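Local coordinates for cellulase (Uncultured bacterium, PDB 6XSO), which probably cleaves internal beta-1,4 linkages in cellulose and related plant polysaccharides such as xylan, as a broad-specificity endoglucanase of glycoside hydrolase family 5, at residues 41-44 with 45-48; 126-130 with 131-135; 145-148 with 149-153; 311-314 with 315-318. All blocks are in the same frame, centred on the assembly; numbering follows the deposited sequence. Where two conformers were deposited one is given.

Contact 1: residues 41-44 with 45-48; sequences ANDA and TKTW. With NA (sodium ion), chain D.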
loop_
_atom_site.group_PDB
_atom_site.type_symbol
_atom_site.label_atom_id
_atom_site.label_comp_id
_atom_site.label_asym_id
_atom_site.label_seq_id
_atom_site.Cartn_x
_atom_site.Cartn_y
_atom_site.Cartn_z
ATOM N N ALA A 41 -11.065 -5.630 4.763
ATOM C CA ALA A 41 -12.461 -5.882 4.445
ATOM C C ALA A 41 -13.372 -5.041 5.332
ATOM O O ALA A 41 -13.067 -4.762 6.494
ATOM C CB ALA A 41 -12.797 -7.359 4.647
ATOM N N ASN A 42 -14.511 -4.645 4.774
ATOM C CA ASN A 42 -15.455 -3.806 5.501
ATOM C C ASN A 42 -16.822 -3.921 4.848
ATOM O O ASN A 42 -16.930 -4.216 3.653
ATOM C CB ASN A 42 -14.974 -2.342 5.541
ATOM C CG ASN A 42 -15.041 -1.657 4.187
ATOM O OD1 ASN A 42 -15.960 -0.868 3.937
ATOM N ND2 ASN A 42 -14.076 -1.942 3.319
ATOM N N ASP A 43 -17.856 -3.668 5.640
ATOM C CA ASP A 43 -19.231 -3.650 5.153
ATOM C C ASP A 43 -19.974 -2.597 5.959
ATOM O O ASP A 43 -20.290 -2.818 7.130
ATOM C CB ASP A 43 -19.868 -5.020 5.322
ATOM C CG ASP A 43 -21.283 -5.084 4.792
ATOM O OD1 ASP A 43 -21.888 -4.015 4.547
ATOM O OD2 ASP A 43 -21.793 -6.215 4.636
ATOM N N ALA A 44 -20.235 -1.439 5.344
ATOM C CA ALA A 44 -20.811 -0.329 6.092
ATOM C C ALA A 44 -22.206 -0.629 6.624
ATOM O O ALA A 44 -22.688 0.096 7.509
ATOM C CB ALA A 44 -20.853 0.923 5.215
ATOM N N THR A 45 -22.874 -1.668 6.109
ATOM C CA THR A 45 -24.215 -2.011 6.569
ATOM C C THR A 45 -24.198 -2.851 7.833
ATOM O O THR A 45 -25.271 -3.159 8.366
ATOM C CB THR A 45 -24.995 -2.786 5.498
ATOM O OG1 THR A 45 -24.480 -4.121 5.379
ATOM C CG2 THR A 45 -24.923 -2.071 4.163
ATOM N N LYS A 46 -23.016 -3.250 8.297
ATOM C CA LYS A 46 -22.869 -4.115 9.449
ATOM C C LYS A 46 -22.108 -3.386 10.549
ATOM O O LYS A 46 -21.412 -2.396 10.309
ATOM C CB LYS A 46 -22.088 -5.393 9.110
ATOM C CG LYS A 46 -22.550 -6.131 7.874
ATOM C CD LYS A 46 -23.545 -7.228 8.199
ATOM C CE LYS A 46 -23.567 -8.267 7.081
ATOM N NZ LYS A 46 -24.959 -8.599 6.660
ATOM N N THR A 47 -22.277 -3.900 11.765
ATOM C CA THR A 47 -21.496 -3.535 12.942
ATOM C C THR A 47 -20.862 -4.821 13.448
ATOM O O THR A 47 -21.532 -5.855 13.522
ATOM C CB THR A 47 -22.415 -2.924 14.004
ATOM O OG1 THR A 47 -23.005 -1.720 13.486
ATOM C CG2 THR A 47 -21.656 -2.593 15.281
ATOM N N TRP A 48 -19.571 -4.767 13.763
ATOM C CA TRP A 48 -18.865 -5.947 14.223
ATOM C C TRP A 48 -18.881 -6.060 15.743
ATOM O O TRP A 48 -18.858 -5.059 16.462
ATOM C CB TRP A 48 -17.403 -5.888 13.798
ATOM C CG TRP A 48 -17.112 -5.651 12.349
ATOM C CD1 TRP A 48 -16.168 -4.812 11.850
ATOM C CD2 TRP A 48 -17.749 -6.259 11.219
ATOM N NE1 TRP A 48 -16.147 -4.878 10.477
ATOM C CE2 TRP A 48 -17.127 -5.741 10.065
ATOM C CE3 TRP A 48 -18.791 -7.179 11.070
ATOM C CZ2 TRP A 48 -17.504 -6.122 8.774
ATOM C CZ3 TRP A 48 -19.160 -7.560 9.777
ATOM C CH2 TRP A 48 -18.518 -7.032 8.655
HETATM NA NA NA D . -17.304 -3.861 17.624
HETATM O O HOH W 1 -14.309 -3.316 8.653
HETATM O O HOH W 2 -18.427 -4.287 19.736
HETATM O O HOH W 3 -18.499 -1.854 16.812
HETATM O O HOH W 4 -16.024 -2.825 19.157
HETATM O O HOH W 5 -15.776 -3.159 16.037
HETATM O O HOH W 6 -15.946 -5.821 17.567
#
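Two hydrogen bonds from Thr45 converge on one carboxylate oxygen of Asp43. The hydroxyl Thr45 OG1 donates to Asp43 OD1 over 2.7 Å, and the backbone Thr45 N reaches the same Asp43 OD1 at 3.0 Å, which makes an Asx turn. Both donors approach from the same face of the carboxylate, each about 38° out of its plane. Thr45 can do this because OG1 sits between its own backbone N and carbonyl carbon (chi1 72°), close to its N-H. A third bond belongs to the backbone: Lys46 N to Asp43 O, 3.0 Å, closes a type I beta turn from Asp43 to Lys46. That carbonyl also accepts from Gln87 NE2.

Lys46 and Trp48 add looser contacts on the same side of the carboxylate plane as Thr45. The aliphatic part of Lys46 passes the second oxygen, with CG 3.3 Å from Asp43 OD2, whereas the ammonium stays beyond salt-bridge distance. The indole of Trp48 brings CH2 to 4.1 Å from Asp43 CB.

Water and metal complete the loop. One water bridges Ala41 O and Trp48 NE1, lying in the indole plane. Trp48 O binds a sodium ion at 2.3 Å, and five waters complete its six ligands. The paired donors on OD1, with a lysine nearby, would be expected to favour an ionised Asp43 and to hold its carboxylate in a fixed rotation.

Contact 2: residues 126-130 with 131-135; sequences GADKD and AFKSW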
loop_
_atom_site.group_PDB
_atom_site.type_symbol
_atom_site.label_atom_id
_atom_site.label_comp_id
_atom_site.label_asym_id
_atom_site.label_seq_id
_atom_site.Cartn_x
_atom_site.Cartn_y
_atom_site.Cartn_z
ATOM N N GLY A 126 -11.287 5.938 -0.517
ATOM C CA GLY A 126 -11.705 5.281 -1.736
ATOM C C GLY A 126 -13.016 5.792 -2.289
ATOM O O GLY A 126 -13.587 6.789 -1.833
ATOM N N ALA A 127 -13.489 5.105 -3.324
ATOM C CA ALA A 127 -14.678 5.533 -4.043
ATOM C C ALA A 127 -15.953 5.186 -3.281
ATOM O O ALA A 127 -16.169 4.030 -2.890
ATOM C CB ALA A 127 -14.699 4.864 -5.419
ATOM N N ASP A 128 -16.799 6.188 -3.085
ATOM C CA ASP A 128 -18.110 5.954 -2.502
ATOM C C ASP A 128 -18.906 4.983 -3.357
ATOM O O ASP A 128 -18.859 5.038 -4.591
ATOM C CB ASP A 128 -18.912 7.249 -2.453
ATOM C CG ASP A 128 -18.225 8.348 -1.688
ATOM O OD1 ASP A 128 -17.462 8.037 -0.745
ATOM O OD2 ASP A 128 -18.488 9.524 -2.039
ATOM N N LYS A 129 -19.694 4.131 -2.704
ATOM C CA LYS A 129 -20.529 3.178 -3.429
ATOM C C LYS A 129 -21.616 2.681 -2.497
ATOM O O LYS A 129 -21.315 2.042 -1.483
ATOM C CB LYS A 129 -19.667 2.010 -3.925
ATOM C CG LYS A 129 -20.415 0.867 -4.587
ATOM C CD LYS A 129 -21.209 1.322 -5.796
ATOM C CE LYS A 129 -21.467 0.160 -6.749
ATOM N NZ LYS A 129 -21.615 -1.141 -6.034
ATOM N N ASP A 130 -22.870 2.973 -2.838
ATOM C CA ASP A 130 -24.040 2.507 -2.087
ATOM C C ASP A 130 -23.902 2.974 -0.645
ATOM O O ASP A 130 -23.780 4.191 -0.423
ATOM C CB ASP A 130 -24.189 1.003 -2.313
ATOM C CG ASP A 130 -24.444 0.660 -3.762
ATOM O OD1 ASP A 130 -25.169 1.425 -4.433
ATOM O OD2 ASP A 130 -23.911 -0.369 -4.227
ATOM N N ALA A 131 -23.922 2.084 0.346
ATOM C CA ALA A 131 -23.846 2.484 1.743
ATOM C C ALA A 131 -22.450 2.913 2.169
ATOM O O ALA A 131 -22.300 3.503 3.244
ATOM C CB ALA A 131 -24.309 1.329 2.638
ATOM N N PHE A 132 -21.437 2.654 1.351
ATOM C CA PHE A 132 -20.063 2.992 1.692
ATOM C C PHE A 132 -19.751 4.413 1.240
ATOM O O PHE A 132 -19.931 4.753 0.062
ATOM C CB PHE A 132 -19.103 2.011 1.027
ATOM C CG PHE A 132 -17.663 2.385 1.176
ATOM C CD1 PHE A 132 -16.990 3.012 0.144
ATOM C CD2 PHE A 132 -16.983 2.121 2.355
ATOM C CE1 PHE A 132 -15.667 3.366 0.285
ATOM C CE2 PHE A 132 -15.654 2.466 2.499
ATOM C CZ PHE A 132 -14.991 3.089 1.459
ATOM N N LYS A 133 -19.312 5.249 2.180
ATOM C CA LYS A 133 -18.801 6.582 1.870
ATOM C C LYS A 133 -17.493 6.740 2.634
ATOM O O LYS A 133 -17.495 6.758 3.869
ATOM C CB LYS A 133 -19.772 7.699 2.253
ATOM C CG LYS A 133 -19.451 8.971 1.459
ATOM C CD LYS A 133 -20.262 10.203 1.847
ATOM C CE LYS A 133 -20.207 11.228 0.717
ATOM N NZ LYS A 133 -20.560 12.613 1.137
ATOM N N SER A 134 -16.378 6.840 1.916
ATOM C CA SER A 134 -15.086 6.921 2.583
ATOM C C SER A 134 -14.980 8.233 3.354
ATOM O O SER A 134 -15.467 9.276 2.907
ATOM C CB SER A 134 -13.962 6.846 1.556
ATOM O OG SER A 134 -14.100 7.867 0.588
ATOM N N TRP A 135 -14.336 8.182 4.520
ATOM C CA TRP A 135 -14.258 9.368 5.363
ATOM C C TRP A 135 -13.016 10.213 5.112
ATOM O O TRP A 135 -13.036 11.410 5.429
ATOM C CB TRP A 135 -14.410 9.028 6.851
ATOM C CG TRP A 135 -13.326 8.248 7.508
ATOM C CD1 TRP A 135 -13.174 6.898 7.505
ATOM C CD2 TRP A 135 -12.259 8.768 8.319
ATOM N NE1 TRP A 135 -12.064 6.535 8.239
ATOM C CE2 TRP A 135 -11.505 7.671 8.767
ATOM C CE3 TRP A 135 -11.872 10.055 8.709
ATOM C CZ2 TRP A 135 -10.380 7.820 9.576
ATOM C CZ3 TRP A 135 -10.756 10.199 9.510
ATOM C CH2 TRP A 135 -10.030 9.084 9.942
HETATM O O HOH W 7 -22.189 6.293 -0.936
#
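Phe132 turns the rim of its ring toward the chain before the turn: Ala127 O lies in the ring plane, 3.3 Å from Phe132 CE1. Ser134 N lies over one face, offset toward the rim. With CG opposite the backbone N (chi1 172°), the ring is carried back alongside residues 126-129, and it also packs on Asn42 and Tyr86 of neighbouring loops.

Asp128 crosses the stem of Lys133 at a slant, its OD1 coming within 3.1 Å of Lys133 CG. The same Asp128 OD1 accepts Ser134 N at 3.1 Å, a bent bond (139°) that arrives nearly in line with the C-O bond, and it forms a salt bridge with Lys137. Ser134 points its side chain across to the other arm, where OG donates to Gly126 O over 2.7 Å; Lys137 NZ donates to that hydroxyl.

At the tip Lys129 and Asp130 pair through a salt bridge, NZ to OD2, 3.0 Å. The two arms are joined there by Lys129 N to Phe132 O, 2.8 Å, and Phe132 N to Lys129 O, 2.9 Å, while a water spans Asp130 O and Phe132 O. One antiparallel hydrogen-bonded pair enclosing a type II' turn, with Asp130 at the positive-phi corner (57°), is typical of the end of a two-residue beta hairpin, here reduced to a single bridge in the loop following the third barrel strand.

Contact 3: residues 145-148 with 149-153; sequences QNKA and KYEYL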
loop_
_atom_site.group_PDB
_atom_site.type_symbol
_atom_site.label_atom_id
_atom_site.label_comp_id
_atom_site.label_asym_id
_atom_site.label_seq_id
_atom_site.Cartn_x
_atom_site.Cartn_y
_atom_site.Cartn_z
ATOM N N GLN A 145 -11.563 19.260 8.306
ATOM C CA GLN A 145 -12.524 18.710 9.251
ATOM C C GLN A 145 -11.961 17.501 9.992
ATOM O O GLN A 145 -12.184 17.345 11.195
ATOM C CB GLN A 145 -13.787 18.292 8.500
ATOM C CG GLN A 145 -14.802 17.549 9.346
ATOM C CD GLN A 145 -15.939 16.971 8.524
ATOM O OE1 GLN A 145 -16.792 17.704 8.012
ATOM N NE2 GLN A 145 -15.949 15.650 8.383
ATOM N N ASN A 146 -11.223 16.645 9.287
ATOM C CA ASN A 146 -10.841 15.330 9.797
ATOM C C ASN A 146 -9.384 15.236 10.235
ATOM O O ASN A 146 -8.964 14.169 10.716
ATOM C CB ASN A 146 -11.119 14.284 8.715
ATOM C CG ASN A 146 -12.591 14.029 8.527
ATOM O OD1 ASN A 146 -13.389 14.249 9.422
ATOM N ND2 ASN A 146 -12.957 13.579 7.345
ATOM N N LYS A 147 -8.618 16.321 10.101
ATOM C CA LYS A 147 -7.203 16.312 10.469
ATOM C C LYS A 147 -6.995 15.775 11.883
ATOM O O LYS A 147 -6.136 14.923 12.115
ATOM C CB LYS A 147 -6.663 17.744 10.350
ATOM C CG LYS A 147 -5.296 17.980 10.983
ATOM C CD LYS A 147 -4.813 19.426 10.811
ATOM C CE LYS A 147 -3.617 19.702 11.712
ATOM N NZ LYS A 147 -2.684 20.721 11.158
ATOM N N ALA A 148 -7.770 16.270 12.845
ATOM C CA ALA A 148 -7.560 15.865 14.233
ATOM C C ALA A 148 -7.807 14.372 14.429
ATOM O O ALA A 148 -7.028 13.689 15.103
ATOM C CB ALA A 148 -8.459 16.676 15.161
ATOM N N LYS A 149 -8.887 13.846 13.851
ATOM C CA LYS A 149 -9.188 12.422 14.010
ATOM C C LYS A 149 -8.144 11.557 13.313
ATOM O O LYS A 149 -7.735 10.511 13.842
ATOM C CB LYS A 149 -10.567 12.103 13.428
ATOM C CG LYS A 149 -11.173 10.812 13.946
ATOM C CD LYS A 149 -12.159 11.104 15.085
ATOM C CE LYS A 149 -13.546 11.451 14.555
ATOM N NZ LYS A 149 -14.570 11.477 15.635
ATOM N N TYR A 150 -7.736 11.965 12.106
ATOM C CA TYR A 150 -6.719 11.239 11.353
ATOM C C TYR A 150 -5.386 11.216 12.090
ATOM O O TYR A 150 -4.737 10.165 12.184
ATOM C CB TYR A 150 -6.573 11.881 9.971
ATOM C CG TYR A 150 -5.495 11.284 9.116
ATOM C CD1 TYR A 150 -4.248 11.889 9.003
ATOM C CD2 TYR A 150 -5.730 10.141 8.375
ATOM C CE1 TYR A 150 -3.259 11.352 8.206
ATOM C CE2 TYR A 150 -4.736 9.599 7.594
ATOM C CZ TYR A 150 -3.516 10.215 7.511
ATOM O OH TYR A 150 -2.503 9.716 6.734
ATOM N N GLU A 151 -4.958 12.362 12.622
ATOM C CA GLU A 151 -3.745 12.394 13.435
ATOM C C GLU A 151 -3.880 11.496 14.664
ATOM O O GLU A 151 -2.933 10.789 15.020
ATOM C CB GLU A 151 -3.374 13.835 13.814
ATOM C CG GLU A 151 -2.900 14.656 12.616
ATOM C CD GLU A 151 -2.313 16.019 12.966
ATOM O OE1 GLU A 151 -2.030 16.297 14.147
ATOM O OE2 GLU A 151 -2.120 16.830 12.029
ATOM N N TYR A 152 -5.048 11.500 15.322
ATOM C CA TYR A 152 -5.230 10.638 16.493
ATOM C C TYR A 152 -5.142 9.166 16.114
ATOM O O TYR A 152 -4.548 8.359 16.850
ATOM C CB TYR A 152 -6.567 10.965 17.173
ATOM C CG TYR A 152 -6.964 10.126 18.377
ATOM C CD1 TYR A 152 -8.287 9.800 18.581
ATOM C CD2 TYR A 152 -6.026 9.677 19.296
ATOM C CE1 TYR A 152 -8.683 9.058 19.669
ATOM C CE2 TYR A 152 -6.412 8.919 20.398
ATOM C CZ TYR A 152 -7.739 8.605 20.567
ATOM O OH TYR A 152 -8.146 7.869 21.682
ATOM N N LEU A 153 -5.730 8.793 14.976
ATOM C CA LEU A 153 -5.604 7.414 14.503
ATOM C C LEU A 153 -4.143 7.022 14.314
ATOM O O LEU A 153 -3.717 5.951 14.769
ATOM C CB LEU A 153 -6.401 7.232 13.217
ATOM C CG LEU A 153 -6.289 5.890 12.503
ATOM C CD1 LEU A 153 -6.695 4.774 13.427
ATOM C CD2 LEU A 153 -7.148 5.907 11.241
HETATM O O HOH W 8 -11.260 15.551 13.153
#
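Lys147 and Glu151 leave the helix with different first torsions that bring them side by side: Lys147 CG lies opposite the backbone N (chi1 167°), whereas Glu151 CG lies opposite the carbonyl carbon (chi1 -69°). Both chains then run extended and point the same way. The contact is made by methylenes as much as by charge. Glu151 OE2 lies 3.3 Å from Lys147 CE and 3.5 Å from Lys147 CG, while Lys147 NZ remains 4.0 Å from it, too far for a salt bridge. The attraction is therefore probably a loose one. Lys147 was modelled in two conformers, so this approach holds for one of them and is doubtful in detail. Glu151 OE2 finds its firmer partner in the hydroxyl of Ser212, on helix 196-219.

The backbone carries the i to i+4 bonds. Tyr150 N meets Asn146 O at 2.9 Å and almost straight (171°), Glu151 N bonds Lys147 O, and Tyr152 N bonds Ala148 O at 3.0 Å. Between Gln145 O and Lys149 N the direct bond is replaced by a water, which donates to the first and accepts from the second.

The remaining side chains divide by flank. Tyr150 turns inward, its ring meeting Tyr209 and Trp154 edge-to-face and its hydroxyl bonded to Ser172 O, while Lys149, its chain bent at chi2 and chi3, donates from NZ to Ala91 O. An aromatic turned inward and polar side chains outward fit an amphipathic outer helix of a TIM barrel: helix 140-161 follows the third strand and packs against helix 196-219, which follows the fourth.

Contact 4: residues 311-314 with 315-318; sequences TSNV and DAKE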
loop_
_atom_site.group_PDB
_atom_site.type_symbol
_atom_site.label_atom_id
_atom_site.label_comp_id
_atom_site.label_asym_id
_atom_site.label_seq_id
_atom_site.Cartn_x
_atom_site.Cartn_y
_atom_site.Cartn_z
ATOM N N THR A 311 -2.608 -7.026 -13.557
ATOM C CA THR A 311 -3.029 -6.435 -14.819
ATOM C C THR A 311 -4.417 -5.838 -14.652
ATOM O O THR A 311 -5.081 -6.022 -13.630
ATOM C CB THR A 311 -3.059 -7.455 -15.956
ATOM O OG1 THR A 311 -4.089 -8.413 -15.680
ATOM C CG2 THR A 311 -1.720 -8.130 -16.097
ATOM N N SER A 312 -4.869 -5.142 -15.695
ATOM C CA SER A 312 -6.132 -4.425 -15.618
ATOM C C SER A 312 -7.325 -5.351 -15.451
ATOM O O SER A 312 -8.380 -4.903 -15.001
ATOM C CB SER A 312 -6.321 -3.588 -16.883
ATOM O OG SER A 312 -6.470 -4.428 -18.020
ATOM N N ASN A 313 -7.187 -6.631 -15.787
ATOM C CA ASN A 313 -8.283 -7.580 -15.668
ATOM C C ASN A 313 -8.218 -8.411 -14.386
ATOM O O ASN A 313 -8.919 -9.418 -14.278
ATOM C CB ASN A 313 -8.321 -8.478 -16.906
ATOM C CG ASN A 313 -8.802 -7.740 -18.150
ATOM O OD1 ASN A 313 -9.702 -6.889 -18.096
ATOM N ND2 ASN A 313 -8.200 -8.062 -19.289
ATOM N N VAL A 314 -7.431 -7.979 -13.402
ATOM C CA VAL A 314 -7.305 -8.717 -12.144
ATOM C C VAL A 314 -8.667 -9.037 -11.531
ATOM O O VAL A 314 -8.868 -10.121 -10.971
ATOM C CB VAL A 314 -6.393 -7.943 -11.167
ATOM C CG1 VAL A 314 -6.994 -6.604 -10.766
ATOM C CG2 VAL A 314 -6.073 -8.809 -9.945
ATOM N N ASP A 315 -9.616 -8.110 -11.615
ATOM C CA ASP A 315 -10.922 -8.280 -10.982
ATOM C C ASP A 315 -12.028 -8.566 -11.992
ATOM O O ASP A 315 -13.211 -8.519 -11.636
ATOM C CB ASP A 315 -11.274 -7.040 -10.143
ATOM C CG ASP A 315 -10.633 -7.058 -8.746
ATOM O OD1 ASP A 315 -10.046 -8.080 -8.343
ATOM O OD2 ASP A 315 -10.728 -6.040 -8.036
ATOM N N ALA A 316 -11.683 -8.849 -13.242
ATOM C CA ALA A 316 -12.690 -9.066 -14.267
ATOM C C ALA A 316 -13.201 -10.502 -14.207
ATOM O O ALA A 316 -12.578 -11.390 -13.621
ATOM C CB ALA A 316 -12.111 -8.774 -15.655
ATOM N N LYS A 317 -14.363 -10.727 -14.821
ATOM C CA LYS A 317 -14.904 -12.081 -14.821
ATOM C C LYS A 317 -13.970 -13.036 -15.550
ATOM O O LYS A 317 -13.858 -14.205 -15.170
ATOM C CB LYS A 317 -16.315 -12.108 -15.405
ATOM C CG LYS A 317 -16.414 -11.859 -16.889
ATOM C CD LYS A 317 -17.883 -11.813 -17.330
ATOM C CE LYS A 317 -18.550 -13.191 -17.307
ATOM N NZ LYS A 317 -18.381 -13.931 -18.594
ATOM N N GLU A 318 -13.265 -12.550 -16.573
ATOM C CA GLU A 318 -12.206 -13.308 -17.234
ATOM C C GLU A 318 -10.898 -12.567 -16.987
ATOM O O GLU A 318 -10.687 -11.476 -17.527
ATOM C CB GLU A 318 -12.478 -13.441 -18.733
ATOM C CG GLU A 318 -11.528 -14.415 -19.428
ATOM C CD GLU A 318 -11.624 -14.388 -20.952
ATOM O OE1 GLU A 318 -11.781 -13.293 -21.538
ATOM O OE2 GLU A 318 -11.522 -15.473 -21.569
HETATM O O HOH W 9 -9.948 -5.621 -12.947
HETATM O O HOH W 10 -11.256 -11.767 -10.818
#
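The carboxamide of Asn313 and the methyl group of Ala316 meet at a slant: Ala316 CB stands well out of the amide plane, displaced toward its OD1 and CB side, 3.9 Å from Asn313 OD1. The amide nitrogen is engaged elsewhere, donating to Asp320 OD1, and this bond should fix which way the flat group is turned. Glu318 O approaches the stem of the same side chain, 3.9 Å from Asn313 CB. The second flat group, the carboxylate of Asp315, leans back beside the peptide of Val314, with Asp315 OD1 3.6 Å from Val314 C. Asp315 and Val314 lie alongside each other and point the same way, Val314 CG1 being held close to Asp315 N by a chi1 of 64°.

These residues form two overlapping type I beta turns, Thr311 to Val314 and Asn313 to Ala316, in the loop that leaves the seventh strand of the TIM barrel. Each turn is closed by its own backbone bond. In the first, Val314 N donates to Thr311 O at 3.1 Å; in the second, Ala316 N donates to Asn313 O at 3.0 Å, from well above the carbonyl plane.

Water supplies further links between the two halves. One molecule accepts from Asp315 N at 2.8 Å and donates to Ser312 O, and another donates to both Val314 O and Ala316 O. At the first corner Thr311 OG1 bonds Asp320 OD2, the second oxygen of the carboxylate that receives Asn313.

How the contacts relate
All four contacts lie toward the outside of the barrel, their centres about 19 to 21 Å from that of the chain, and none belongs to its core; contact 2 is partly buried, the others are surface contacts. Contacts 1, 2 and 4 shape loops that follow the first, third and seventh strands, whereas contact 3 lies within a helix. Contacts 1 and 2 pack together through Ala44, Thr45 and Ala131, and contact 2 meets contact 3 where Trp135 reaches Tyr150 and Leu153. Contact 4 stands apart, about 35 Å from contact 3 between centres. Contacts 1 and 2 mix carboxylate acceptors with backbone turn bonds, whereas the bonds across contacts 3 and 4 are backbone to backbone.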